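Local atomic coordinates of copper-containing nitrite reductase (Hyphomicrobium denitrificans 1NES1, PDB entry 6TFO), a protein that probably reduces nitrite to nitric oxide with electrons from cytochrome c, working as a copper-containing homotrimer that has an extra cupredoxin domain. Residues C[140-145]-C[182-186]; C[158-164]-C[201-206]; C[297-303]-C[357-363]. All coordinates share one frame; numbering follows the deposited sequence.

Contact 1: C[140-145]-C[182-186]; sequences EMPSTA and DKTTY
The first torsion of Asp182 (chi1 -157°) carries CG to the far side from the amide N, and the carboxylate so reaches Met141, although the CB of Asp182 itself does not point at that residue. The carboxylate then accepts one hydrogen bond from the main chain: Met141 N donates to Asp182 OD1 over 3.2 Å with an N-H...O angle of 149°, on the syn side of the oxygen and somewhat out of the carboxylate plane. The same oxygen also lies 3.3 Å from Met141 CB. Met141, bent at its second and third torsions, crosses the extended chain of Lys183 at about a right angle; its CG sits 3.6 Å from Lys183 CE, aliphatic against aliphatic, while Lys183 NZ continues to a salt bridge with Asp51. Further along, the methyl of Thr185 is shared, CG2 lying 4.0 Å both from Thr144 CG2 and from Ala145 CB. The two runs head nearly the same way, their end-to-end directions 12° apart, yet what joins them is not sheet pairing. Gln179 on strand 166-181 accepts from the backbone N atoms of Thr144 and Ala145. The linker leaving the N-terminal cupredoxin domain is thus laid on the start of strand 184-191 of the next one. Glu140 OE2 lies 4.8 Å from Asp182 OD1, a like-charge approach probably eased by the salt bridge of Glu140 to Arg340, and the chemistry implies a modest surface attachment: one main-chain N-H to carboxylate bond and a few methyl and methylene contacts.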
ATOM      1  N   GLU C 140      37.803 -15.686 -11.894  1.00 82.08           N
ATOM      2  CA  GLU C 140      37.248 -14.306 -11.977  1.00 81.82           C
ATOM      3  C   GLU C 140      36.360 -14.240 -13.219  1.00 74.32           C
ATOM      4  O   GLU C 140      36.710 -14.881 -14.208  1.00 80.47           O
ATOM      5  CB  GLU C 140      38.342 -13.237 -12.007  1.00 91.53           C
ATOM      6  CG  GLU C 140      38.004 -12.070 -11.107  1.00 97.15           C
ATOM      7  CD  GLU C 140      39.053 -10.979 -11.049  1.00 99.89           C
ATOM      8  OE1 GLU C 140      40.257 -11.300 -11.126  1.00 95.36           O
ATOM      9  OE2 GLU C 140      38.654  -9.809 -10.909  1.00106.20           O
ATOM     10  N   MET C 141      35.243 -13.524 -13.150  1.00 65.46           N
ATOM     11  CA  MET C 141      34.314 -13.388 -14.296  1.00 67.97           C
ATOM     12  C   MET C 141      34.964 -12.511 -15.362  1.00 65.11           C
ATOM     13  O   MET C 141      35.320 -11.381 -15.078  1.00 70.50           O
ATOM     14  CB  MET C 141      32.976 -12.779 -13.863  1.00 79.07           C
ATOM     15  CG  MET C 141      31.882 -13.821 -13.694  1.00 84.59           C
ATOM     16  SD  MET C 141      31.487 -14.638 -15.269  1.00 95.35           S
ATOM     17  CE  MET C 141      30.242 -13.513 -15.908  1.00 89.11           C
ATOM     18  N   PRO C 142      35.173 -12.989 -16.608  1.00 60.86           N
ATOM     19  CA  PRO C 142      35.673 -12.118 -17.675  1.00 58.49           C
ATOM     20  C   PRO C 142      34.894 -10.792 -17.730  1.00 48.49           C
ATOM     21  O   PRO C 142      33.723 -10.812 -17.755  1.00 44.32           O
ATOM     22  CB  PRO C 142      35.506 -12.926 -18.976  1.00 58.60           C
ATOM     23  CG  PRO C 142      34.897 -14.271 -18.568  1.00 59.36           C
ATOM     24  CD  PRO C 142      34.980 -14.374 -17.059  1.00 58.04           C
ATOM     25  N   SER C 143      35.586  -9.665 -17.723  1.00 51.46           N
ATOM     26  CA  SER C 143      34.960  -8.322 -17.671  1.00 56.08           C
ATOM     27  C   SER C 143      34.290  -8.016 -19.013  1.00 57.97           C
ATOM     28  O   SER C 143      34.643  -8.620 -20.014  1.00 61.83           O
ATOM     29  CB  SER C 143      35.949  -7.261 -17.276  1.00 56.55           C
ATOM     30  OG  SER C 143      36.788  -6.944 -18.358  1.00 63.33           O
ATOM     31  N   THR C 144      33.343  -7.090 -18.990  1.00 59.33           N
ATOM     32  CA  THR C 144      32.458  -6.679 -20.104  1.00 53.97           C
ATOM     33  C   THR C 144      32.837  -5.271 -20.547  1.00 53.54           C
ATOM     34  O   THR C 144      32.707  -4.986 -21.744  1.00 58.28           O
ATOM     35  CB  THR C 144      31.016  -6.698 -19.583  1.00 52.40           C
ATOM     36  OG1 THR C 144      30.623  -8.053 -19.754  1.00 52.93           O
ATOM     37  CG2 THR C 144      30.052  -5.749 -20.266  1.00 54.38           C
ATOM     38  N   ALA C 145      33.263  -4.424 -19.594  1.00 54.66           N
ATOM     39  CA  ALA C 145      33.574  -2.987 -19.783  1.00 48.51           C
ATOM     40  C   ALA C 145      35.063  -2.735 -19.531  1.00 50.31           C
ATOM     41  O   ALA C 145      35.751  -3.663 -19.012  1.00 51.91           O
ATOM     42  CB  ALA C 145      32.705  -2.172 -18.868  1.00 46.67           C
ATOM     43  N   ASP C 182      32.604  -7.467 -10.431  1.00 52.16           N
ATOM     44  CA  ASP C 182      32.780  -8.750 -11.153  1.00 55.41           C
ATOM     45  C   ASP C 182      31.817  -8.905 -12.355  1.00 59.60           C
ATOM     46  O   ASP C 182      32.275  -9.331 -13.450  1.00 58.71           O
ATOM     47  CB  ASP C 182      32.588  -9.831 -10.088  1.00 59.92           C
ATOM     48  CG  ASP C 182      33.213 -11.176 -10.377  1.00 68.21           C
ATOM     49  OD1 ASP C 182      34.133 -11.249 -11.219  1.00 71.95           O
ATOM     50  OD2 ASP C 182      32.749 -12.144  -9.762  1.00 74.23           O
ATOM     51  N   LYS C 183      30.521  -8.639 -12.154  1.00 60.31           N
ATOM     52  CA  LYS C 183      29.443  -8.832 -13.176  1.00 59.78           C
ATOM     53  C   LYS C 183      28.563  -7.583 -13.271  1.00 56.08           C
ATOM     54  O   LYS C 183      27.386  -7.694 -13.699  1.00 52.17           O
ATOM     55  CB  LYS C 183      28.523  -9.999 -12.809  1.00 67.88           C
ATOM     56  CG  LYS C 183      29.190 -11.357 -12.634  1.00 77.61           C
ATOM     57  CD  LYS C 183      28.300 -12.344 -11.894  1.00 82.19           C
ATOM     58  CE  LYS C 183      29.000 -13.649 -11.579  1.00 84.68           C
ATOM     59  NZ  LYS C 183      28.028 -14.763 -11.511  1.00 86.18           N
ATOM     60  N   THR C 184      29.091  -6.423 -12.878  1.00 50.12           N
ATOM     61  CA  THR C 184      28.293  -5.173 -12.812  1.00 48.22           C
ATOM     62  C   THR C 184      29.103  -4.021 -13.400  1.00 48.97           C
ATOM     63  O   THR C 184      30.321  -3.944 -13.167  1.00 50.21           O
ATOM     64  CB  THR C 184      27.660  -4.951 -11.426  1.00 46.47           C
ATOM     65  OG1 THR C 184      27.766  -3.595 -11.010  1.00 51.42           O
ATOM     66  CG2 THR C 184      28.217  -5.858 -10.360  1.00 42.55           C
ATOM     67  N   THR C 185      28.426  -3.204 -14.206  1.00 49.94           N
ATOM     68  CA  THR C 185      29.027  -2.075 -14.959  1.00 50.26           C
ATOM     69  C   THR C 185      28.348  -0.783 -14.507  1.00 48.43           C
ATOM     70  O   THR C 185      27.392  -0.855 -13.720  1.00 47.80           O
ATOM     71  CB  THR C 185      28.960  -2.344 -16.466  1.00 48.59           C
ATOM     72  OG1 THR C 185      27.596  -2.296 -16.873  1.00 45.59           O
ATOM     73  CG2 THR C 185      29.561  -3.680 -16.843  1.00 48.73           C
ATOM     74  N   TYR C 186      28.878   0.354 -14.954  1.00 49.13           N
ATOM     75  CA  TYR C 186      28.464   1.727 -14.573  1.00 41.38           C
ATOM     76  C   TYR C 186      29.098   2.660 -15.596  1.00 40.17           C
ATOM     77  O   TYR C 186      30.117   2.301 -16.174  1.00 43.29           O
ATOM     78  CB  TYR C 186      28.865   2.038 -13.126  1.00 42.22           C
ATOM     79  CG  TYR C 186      28.375   3.359 -12.587  1.00 43.65           C
ATOM     80  CD1 TYR C 186      27.089   3.507 -12.097  1.00 45.82           C
ATOM     81  CD2 TYR C 186      29.198   4.472 -12.553  1.00 46.71           C
ATOM     82  CE1 TYR C 186      26.625   4.727 -11.616  1.00 47.53           C
ATOM     83  CE2 TYR C 186      28.756   5.701 -12.069  1.00 52.06           C
ATOM     84  CZ  TYR C 186      27.462   5.836 -11.588  1.00 50.07           C
ATOM     85  OH  TYR C 186      27.037   7.046 -11.099  1.00 43.76           O
TER

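Contact 2: C[158-164]-C[201-206]; sequences PIGARQA and RVRVGD
Pro158 begins the contact by lying against Arg201: its N sits over the centre of one guanidinium face, 3.5 Å from Arg201 CZ, while the ring and the arginine side chain run side by side in the same direction. The charge of Arg201 is answered elsewhere, by Glu294 and Glu283. Ile159 follows, sliding past Arg201 in the opposite sense, with its CG1 4.2 Å from Arg201 CG; its backbone N bonds to Glu283. Farther on, Arg162 CG sits between its backbone N and carbonyl carbon (chi1 68°), and the chain runs extended from there to NE, which carries the guanidinium to Asp206 for an end-on grip. Arg162 NH2 meets Asp206 OD2 at 2.7 Å, nearly straight (176°), and Arg162 NH1 meets Asp206 OD1 at 3.0 Å; the guanidinium and carboxylate planes are only 15° apart. NH1 also bonds to Gln163 O, which helps fix the rotation of the group. Asp206 OD2 takes a second bond from Arg203 N, 2.8 Å away and above the carboxylate plane. A leucine in place of Arg162 would probably leave the Asp206 carboxylate without its charged mate and Gln163 O without the NH1 bond. The carbonyl of Arg162 receives a weak bond from Arg203 NE. Ala164 ends the segment, its CB 3.8 Å from Gly205 C in the type II beta turn Arg203 to Asp206. This linker therefore passes over the end of strand 200-203, which pairs with strand 277-283, and Arg162 and Asp206 both touch Val167 on strand 166-181, the strand into which the linker leads.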
ATOM      1  N   PRO C 158      59.566  11.136  -7.211  1.00 56.07           N
ATOM      2  CA  PRO C 158      60.048  12.458  -6.794  1.00 53.12           C
ATOM      3  C   PRO C 158      60.663  13.212  -7.978  1.00 54.44           C
ATOM      4  O   PRO C 158      61.375  12.595  -8.761  1.00 51.61           O
ATOM      5  CB  PRO C 158      61.087  12.159  -5.703  1.00 51.79           C
ATOM      6  CG  PRO C 158      60.675  10.801  -5.147  1.00 57.66           C
ATOM      7  CD  PRO C 158      60.029  10.062  -6.310  1.00 57.77           C
ATOM      8  N   ILE C 159      60.340  14.498  -8.111  1.00 56.03           N
ATOM      9  CA  ILE C 159      61.039  15.427  -9.045  1.00 62.68           C
ATOM     10  C   ILE C 159      62.482  15.555  -8.551  1.00 63.69           C
ATOM     11  O   ILE C 159      62.666  15.683  -7.326  1.00 65.34           O
ATOM     12  CB  ILE C 159      60.348  16.806  -9.092  1.00 61.75           C
ATOM     13  CG1 ILE C 159      58.868  16.688  -9.466  1.00 58.31           C
ATOM     14  CG2 ILE C 159      61.075  17.746 -10.050  1.00 63.20           C
ATOM     15  CD1 ILE C 159      58.077  17.919  -9.137  1.00 55.66           C
ATOM     16  N   GLY C 160      63.473  15.529  -9.440  1.00 69.61           N
ATOM     17  CA  GLY C 160      64.853  15.865  -9.029  1.00 77.41           C
ATOM     18  C   GLY C 160      64.871  17.209  -8.305  1.00 71.44           C
ATOM     19  O   GLY C 160      63.892  17.966  -8.423  1.00 81.43           O
ATOM     20  N   ALA C 161      65.931  17.542  -7.580  1.00 69.21           N
ATOM     21  CA  ALA C 161      66.246  18.963  -7.307  1.00 68.98           C
ATOM     22  C   ALA C 161      66.424  19.639  -8.674  1.00 67.19           C
ATOM     23  O   ALA C 161      67.065  19.030  -9.559  1.00 68.09           O
ATOM     24  CB  ALA C 161      67.472  19.086  -6.442  1.00 65.60           C
ATOM     25  N   ARG C 162      65.779  20.783  -8.885  1.00 59.90           N
ATOM     26  CA  ARG C 162      65.791  21.528 -10.169  1.00 59.50           C
ATOM     27  C   ARG C 162      65.133  22.878  -9.906  1.00 62.33           C
ATOM     28  O   ARG C 162      64.493  23.027  -8.830  1.00 58.80           O
ATOM     29  CB  ARG C 162      65.081  20.780 -11.304  1.00 64.11           C
ATOM     30  CG  ARG C 162      63.569  20.647 -11.148  1.00 75.97           C
ATOM     31  CD  ARG C 162      62.773  20.564 -12.466  1.00 80.86           C
ATOM     32  NE  ARG C 162      61.336  20.243 -12.328  1.00 78.07           N
ATOM     33  CZ  ARG C 162      60.354  21.121 -12.043  1.00 74.01           C
ATOM     34  NH1 ARG C 162      60.610  22.411 -11.875  1.00 72.27           N
ATOM     35  NH2 ARG C 162      59.110  20.700 -11.917  1.00 69.43           N
ATOM     36  N   GLN C 163      65.304  23.827 -10.829  1.00 66.42           N
ATOM     37  CA  GLN C 163      64.685  25.172 -10.706  1.00 76.60           C
ATOM     38  C   GLN C 163      63.195  25.055 -11.054  1.00 76.50           C
ATOM     39  O   GLN C 163      62.841  24.165 -11.870  1.00 58.38           O
ATOM     40  CB  GLN C 163      65.397  26.195 -11.602  1.00 89.19           C
ATOM     41  CG  GLN C 163      66.053  27.353 -10.856  1.00 88.31           C
ATOM     42  CD  GLN C 163      67.306  26.939 -10.128  1.00 87.79           C
ATOM     43  OE1 GLN C 163      67.252  26.468  -8.992  1.00 74.87           O
ATOM     44  NE2 GLN C 163      68.440  27.110 -10.791  1.00 91.43           N
ATOM     45  N   ALA C 164      62.372  25.934 -10.471  1.00 72.62           N
ATOM     46  CA  ALA C 164      60.999  26.221 -10.933  1.00 70.20           C
ATOM     47  C   ALA C 164      61.040  26.359 -12.457  1.00 75.94           C
ATOM     48  O   ALA C 164      62.074  26.817 -12.982  1.00 84.74           O
ATOM     49  CB  ALA C 164      60.474  27.475 -10.276  1.00 68.70           C
ATOM     50  N   ARG C 201      52.352  15.999 -10.516  1.00 58.77           N
ATOM     51  CA  ARG C 201      53.515  16.239  -9.620  1.00 51.93           C
ATOM     52  C   ARG C 201      54.316  17.402 -10.207  1.00 47.27           C
ATOM     53  O   ARG C 201      54.844  17.270 -11.333  1.00 46.11           O
ATOM     54  CB  ARG C 201      54.363  14.969  -9.494  1.00 51.65           C
ATOM     55  CG  ARG C 201      55.247  14.950  -8.257  1.00 53.19           C
ATOM     56  CD  ARG C 201      55.744  13.550  -7.959  1.00 54.27           C
ATOM     57  NE  ARG C 201      56.401  13.460  -6.653  1.00 50.56           N
ATOM     58  CZ  ARG C 201      56.534  12.340  -5.940  1.00 46.78           C
ATOM     59  NH1 ARG C 201      56.031  11.193  -6.364  1.00 43.99           N
ATOM     60  NH2 ARG C 201      57.152  12.385  -4.778  1.00 49.64           N
ATOM     61  N   VAL C 202      54.320  18.522  -9.504  1.00 42.98           N
ATOM     62  CA  VAL C 202      55.110  19.726  -9.859  1.00 46.32           C
ATOM     63  C   VAL C 202      55.889  20.184  -8.614  1.00 52.56           C
ATOM     64  O   VAL C 202      55.751  19.566  -7.516  1.00 52.49           O
ATOM     65  CB  VAL C 202      54.186  20.823 -10.418  1.00 46.51           C
ATOM     66  CG1 VAL C 202      53.480  20.343 -11.680  1.00 45.57           C
ATOM     67  CG2 VAL C 202      53.188  21.335  -9.377  1.00 47.93           C
ATOM     68  N   ARG C 203      56.724  21.206  -8.794  1.00 56.43           N
ATOM     69  CA  ARG C 203      57.532  21.836  -7.728  1.00 52.81           C
ATOM     70  C   ARG C 203      56.878  23.190  -7.438  1.00 50.24           C
ATOM     71  O   ARG C 203      56.405  23.815  -8.403  1.00 50.88           O
ATOM     72  CB  ARG C 203      58.970  21.920  -8.245  1.00 59.81           C
ATOM     73  CG  ARG C 203      59.922  22.673  -7.333  1.00 70.43           C
ATOM     74  CD  ARG C 203      61.012  23.337  -8.162  1.00 82.99           C
ATOM     75  NE  ARG C 203      62.141  23.727  -7.327  1.00 81.69           N
ATOM     76  CZ  ARG C 203      62.190  24.831  -6.578  1.00 82.98           C
ATOM     77  NH1 ARG C 203      61.200  25.710  -6.578  1.00 83.81           N
ATOM     78  NH2 ARG C 203      63.258  25.069  -5.842  1.00 96.39           N
ATOM     79  N   VAL C 204      56.806  23.627  -6.178  1.00 50.46           N
ATOM     80  CA  VAL C 204      56.310  24.999  -5.854  1.00 49.59           C
ATOM     81  C   VAL C 204      57.098  25.991  -6.717  1.00 55.83           C
ATOM     82  O   VAL C 204      58.301  25.721  -7.008  1.00 57.59           O
ATOM     83  CB  VAL C 204      56.380  25.343  -4.355  1.00 51.62           C
ATOM     84  CG1 VAL C 204      57.810  25.352  -3.802  1.00 51.86           C
ATOM     85  CG2 VAL C 204      55.657  26.655  -4.062  1.00 51.89           C
ATOM     86  N   GLY C 205      56.440  27.072  -7.142  1.00 54.08           N
ATOM     87  CA  GLY C 205      57.027  28.076  -8.052  1.00 54.91           C
ATOM     88  C   GLY C 205      56.808  27.744  -9.517  1.00 54.61           C
ATOM     89  O   GLY C 205      56.818  28.691 -10.320  1.00 67.46           O
ATOM     90  N   ASP C 206      56.597  26.471  -9.868  1.00 54.53           N
ATOM     91  CA  ASP C 206      56.316  26.050 -11.266  1.00 52.15           C
ATOM     92  C   ASP C 206      55.129  26.843 -11.833  1.00 55.32           C
ATOM     93  O   ASP C 206      54.230  27.233 -11.058  1.00 48.20           O
ATOM     94  CB  ASP C 206      56.046  24.552 -11.375  1.00 48.04           C
ATOM     95  CG  ASP C 206      57.299  23.703 -11.345  1.00 48.28           C
ATOM     96  OD1 ASP C 206      58.371  24.284 -11.438  1.00 54.44           O
ATOM     97  OD2 ASP C 206      57.181  22.463 -11.231  1.00 48.09           O
TER

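Contact 3: C[297-303]-C[357-363]; sequences VMQGEIY and GVGGPNF
Parallel strand pairing within a mixed sheet, interrupted by a beta bulge, joins strands 293-302 and 351-360. Gly357 N donates to Val297 O, Gln299 N to Gly357 O at 3.0 Å, and Glu301 N to Gly360 O at 2.8 Å. The register shifts by one between Gln299 and Gly300: Gln299 pairs with Val358 but Gly300 with Gly360, and Gly360 N gives only a weak bond to Gln299 O. The short segment axes lie 24° apart. Met298 curls its CE to within 3.7 Å of Gly357 C. Beyond the bulge, the Glu301 side chain, bent at chi2 (108°), brings its carboxylate against the backbone that follows the cis peptide before Pro361. Glu301 OE1 accepts Asn362 N at 3.0 Å through its syn lone pair, and Tyr303 OH on its anti side. Glu301 OE2 accepts Phe363 N at 2.9 Å from above the carboxylate plane, and a water joins it to Phe363 O and Gln299 NE2. Four donors, two on each oxygen, thus satisfy this buried carboxylate. Gln299 is also bonded to Ser365 through OE1 and to Asp418 through NE2. Tyr303 OH accepts Asn362 ND2 at 3.0 Å, amide and ring planes 79° apart; that nitrogen binds Ser422 of the second subunit as well. Gly359 lies about 6 Å from the His262 side chain and about 9 Å from a bound copper, within the Greek-key beta sandwich typical of cupredoxin domains.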
ATOM      1  N   VAL C 297      46.293   6.439  -3.857  1.00 44.27           N
ATOM      2  CA  VAL C 297      44.974   5.875  -3.459  1.00 42.60           C
ATOM      3  C   VAL C 297      43.973   7.020  -3.231  1.00 46.22           C
ATOM      4  O   VAL C 297      44.305   7.987  -2.516  1.00 41.94           O
ATOM      5  CB  VAL C 297      45.096   4.958  -2.232  1.00 42.14           C
ATOM      6  CG1 VAL C 297      43.730   4.461  -1.784  1.00 41.18           C
ATOM      7  CG2 VAL C 297      46.030   3.785  -2.496  1.00 41.52           C
ATOM      8  N   MET C 298      42.777   6.900  -3.823  1.00 45.00           N
ATOM      9  CA  MET C 298      41.663   7.850  -3.610  1.00 41.82           C
ATOM     10  C   MET C 298      40.366   7.077  -3.338  1.00 45.11           C
ATOM     11  O   MET C 298      40.135   6.026  -3.971  1.00 41.39           O
ATOM     12  CB  MET C 298      41.493   8.787  -4.807  1.00 41.71           C
ATOM     13  CG  MET C 298      42.621   9.779  -4.937  1.00 40.22           C
ATOM     14  SD  MET C 298      42.181  11.255  -5.893  1.00 40.66           S
ATOM     15  CE  MET C 298      41.497  12.321  -4.626  1.00 40.38           C
ATOM     16  N   GLN C 299      39.573   7.571  -2.379  1.00 43.33           N
ATOM     17  CA  GLN C 299      38.295   6.953  -1.947  1.00 42.02           C
ATOM     18  C   GLN C 299      37.159   7.793  -2.513  1.00 40.42           C
ATOM     19  O   GLN C 299      37.230   9.034  -2.461  1.00 42.25           O
ATOM     20  CB  GLN C 299      38.216   6.857  -0.419  1.00 42.88           C
ATOM     21  CG  GLN C 299      36.861   6.446   0.118  1.00 39.14           C
ATOM     22  CD  GLN C 299      36.908   6.302   1.613  1.00 40.93           C
ATOM     23  OE1 GLN C 299      37.901   5.832   2.176  1.00 40.48           O
ATOM     24  NE2 GLN C 299      35.828   6.719   2.261  1.00 38.30           N
ATOM     25  N   GLY C 300      36.125   7.123  -3.003  1.00 43.83           N
ATOM     26  CA  GLY C 300      34.886   7.802  -3.410  1.00 44.58           C
ATOM     27  C   GLY C 300      33.692   6.892  -3.283  1.00 42.82           C
ATOM     28  O   GLY C 300      33.868   5.689  -2.954  1.00 34.49           O
ATOM     29  N   GLU C 301      32.521   7.465  -3.541  1.00 44.50           N
ATOM     30  CA  GLU C 301      31.215   6.778  -3.419  1.00 45.67           C
ATOM     31  C   GLU C 301      30.513   6.769  -4.786  1.00 44.66           C
ATOM     32  O   GLU C 301      30.688   7.705  -5.584  1.00 44.79           O
ATOM     33  CB  GLU C 301      30.335   7.452  -2.354  1.00 49.19           C
ATOM     34  CG  GLU C 301      31.052   7.919  -1.087  1.00 46.95           C
ATOM     35  CD  GLU C 301      31.210   9.421  -0.937  1.00 46.63           C
ATOM     36  OE1 GLU C 301      30.334  10.173  -1.440  1.00 51.70           O
ATOM     37  OE2 GLU C 301      32.186   9.851  -0.290  1.00 46.33           O
ATOM     38  N   ILE C 302      29.717   5.736  -5.034  1.00 42.71           N
ATOM     39  CA  ILE C 302      28.816   5.640  -6.210  1.00 46.62           C
ATOM     40  C   ILE C 302      27.404   5.345  -5.680  1.00 43.36           C
ATOM     41  O   ILE C 302      27.256   4.531  -4.741  1.00 38.74           O
ATOM     42  CB  ILE C 302      29.372   4.618  -7.234  1.00 47.96           C
ATOM     43  CG1 ILE C 302      30.611   5.180  -7.935  1.00 45.64           C
ATOM     44  CG2 ILE C 302      28.304   4.193  -8.231  1.00 51.08           C
ATOM     45  CD1 ILE C 302      31.255   4.240  -8.920  1.00 44.05           C
ATOM     46  N   TYR C 303      26.425   6.048  -6.243  1.00 44.38           N
ATOM     47  CA  TYR C 303      25.011   6.105  -5.796  1.00 47.20           C
ATOM     48  C   TYR C 303      24.148   5.440  -6.874  1.00 45.39           C
ATOM     49  O   TYR C 303      23.754   6.100  -7.845  1.00 49.28           O
ATOM     50  CB  TYR C 303      24.606   7.564  -5.553  1.00 43.96           C
ATOM     51  CG  TYR C 303      25.393   8.265  -4.484  1.00 44.96           C
ATOM     52  CD1 TYR C 303      26.670   8.750  -4.736  1.00 47.37           C
ATOM     53  CD2 TYR C 303      24.875   8.431  -3.210  1.00 43.64           C
ATOM     54  CE1 TYR C 303      27.407   9.399  -3.750  1.00 44.02           C
ATOM     55  CE2 TYR C 303      25.595   9.080  -2.215  1.00 42.52           C
ATOM     56  CZ  TYR C 303      26.867   9.563  -2.480  1.00 42.63           C
ATOM     57  OH  TYR C 303      27.592  10.188  -1.505  1.00 39.89           O
ATOM     58  N   GLY C 357      43.743  10.540  -0.935  1.00 49.14           N
ATOM     59  CA  GLY C 357      42.754  11.623  -1.054  1.00 53.09           C
ATOM     60  C   GLY C 357      41.341  11.092  -1.159  1.00 46.15           C
ATOM     61  O   GLY C 357      41.157   9.967  -1.631  1.00 41.43           O
ATOM     62  N   VAL C 358      40.373  11.889  -0.742  1.00 45.38           N
ATOM     63  CA  VAL C 358      38.931  11.551  -0.845  1.00 43.94           C
ATOM     64  C   VAL C 358      38.319  12.477  -1.893  1.00 41.88           C
ATOM     65  O   VAL C 358      38.155  13.686  -1.600  1.00 40.64           O
ATOM     66  CB  VAL C 358      38.243  11.693   0.524  1.00 45.24           C
ATOM     67  CG1 VAL C 358      36.791  11.277   0.450  1.00 48.55           C
ATOM     68  CG2 VAL C 358      38.969  10.892   1.588  1.00 43.03           C
ATOM     69  N   GLY C 359      38.034  11.927  -3.074  1.00 44.37           N
ATOM     70  CA  GLY C 359      37.169  12.554  -4.092  1.00 44.49           C
ATOM     71  C   GLY C 359      35.781  12.766  -3.524  1.00 41.88           C
ATOM     72  O   GLY C 359      35.231  13.893  -3.653  1.00 42.46           O
ATOM     73  N   GLY C 360      35.262  11.740  -2.852  1.00 37.90           N
ATOM     74  CA  GLY C 360      33.942  11.778  -2.184  1.00 40.60           C
ATOM     75  C   GLY C 360      32.833  11.321  -3.124  1.00 39.85           C
ATOM     76  O   GLY C 360      32.895  10.198  -3.620  1.00 39.30           O
ATOM     77  N   PRO C 361      31.812  12.162  -3.426  1.00 40.37           N
ATOM     78  CA  PRO C 361      31.773  13.569  -3.023  1.00 39.25           C
ATOM     79  C   PRO C 361      31.383  13.938  -1.584  1.00 40.49           C
ATOM     80  O   PRO C 361      31.439  15.110  -1.290  1.00 39.84           O
ATOM     81  CB  PRO C 361      30.640  14.125  -3.897  1.00 41.88           C
ATOM     82  CG  PRO C 361      29.693  12.971  -4.022  1.00 41.47           C
ATOM     83  CD  PRO C 361      30.626  11.791  -4.212  1.00 43.69           C
ATOM     84  N   ASN C 362      30.987  12.986  -0.732  1.00 41.08           N
ATOM     85  CA  ASN C 362      30.237  13.361   0.498  1.00 39.44           C
ATOM     86  C   ASN C 362      30.880  12.869   1.797  1.00 38.68           C
ATOM     87  O   ASN C 362      30.731  13.615   2.772  1.00 38.34           O
ATOM     88  CB  ASN C 362      28.791  12.906   0.381  1.00 41.50           C
ATOM     89  CG  ASN C 362      28.054  13.752  -0.628  1.00 40.19           C
ATOM     90  OD1 ASN C 362      28.162  14.967  -0.598  1.00 43.45           O
ATOM     91  ND2 ASN C 362      27.304  13.124  -1.511  1.00 40.18           N
ATOM     92  N   PHE C 363      31.544  11.704   1.821  1.00 37.44           N
ATOM     93  CA  PHE C 363      31.929  11.000   3.068  1.00 38.86           C
ATOM     94  C   PHE C 363      33.419  11.203   3.430  1.00 42.19           C
ATOM     95  O   PHE C 363      34.314  11.052   2.555  1.00 43.34           O
ATOM     96  CB  PHE C 363      31.593   9.518   2.932  1.00 40.18           C
ATOM     97  CG  PHE C 363      30.129   9.230   3.091  1.00 43.13           C
ATOM     98  CD1 PHE C 363      29.247   9.464   2.053  1.00 42.16           C
ATOM     99  CD2 PHE C 363      29.628   8.776   4.297  1.00 41.17           C
ATOM    100  CE1 PHE C 363      27.896   9.235   2.219  1.00 40.47           C
ATOM    101  CE2 PHE C 363      28.273   8.551   4.457  1.00 39.11           C
ATOM    102  CZ  PHE C 363      27.415   8.770   3.418  1.00 39.93           C
TER
HETATM  103  O   HOH W   1      34.398   8.766   0.752  1.00 34.17           O

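Overall arrangement
From the N terminus, the chain leaves strand 128-134 and enters a long linker whose early part, 140-145, meets 182-186 in contact 1 and whose later part, 158-164, meets 201-206 in contact 2. Each closes a loop with 36 residues between its segments, and the two loops cross, since their segments alternate. Their centres lie about 40 Å apart, so the linker is fastened at two distant places on the next cupredoxin domain. Contact 3 opens after both have closed, closes a loop with 53 residues between its segments and pairs two strands of the following domain. It touches contact 1 where Tyr186 CE1 packs on Ile302 CG2, and stays about 11 Å from contact 2 at the nearest atoms.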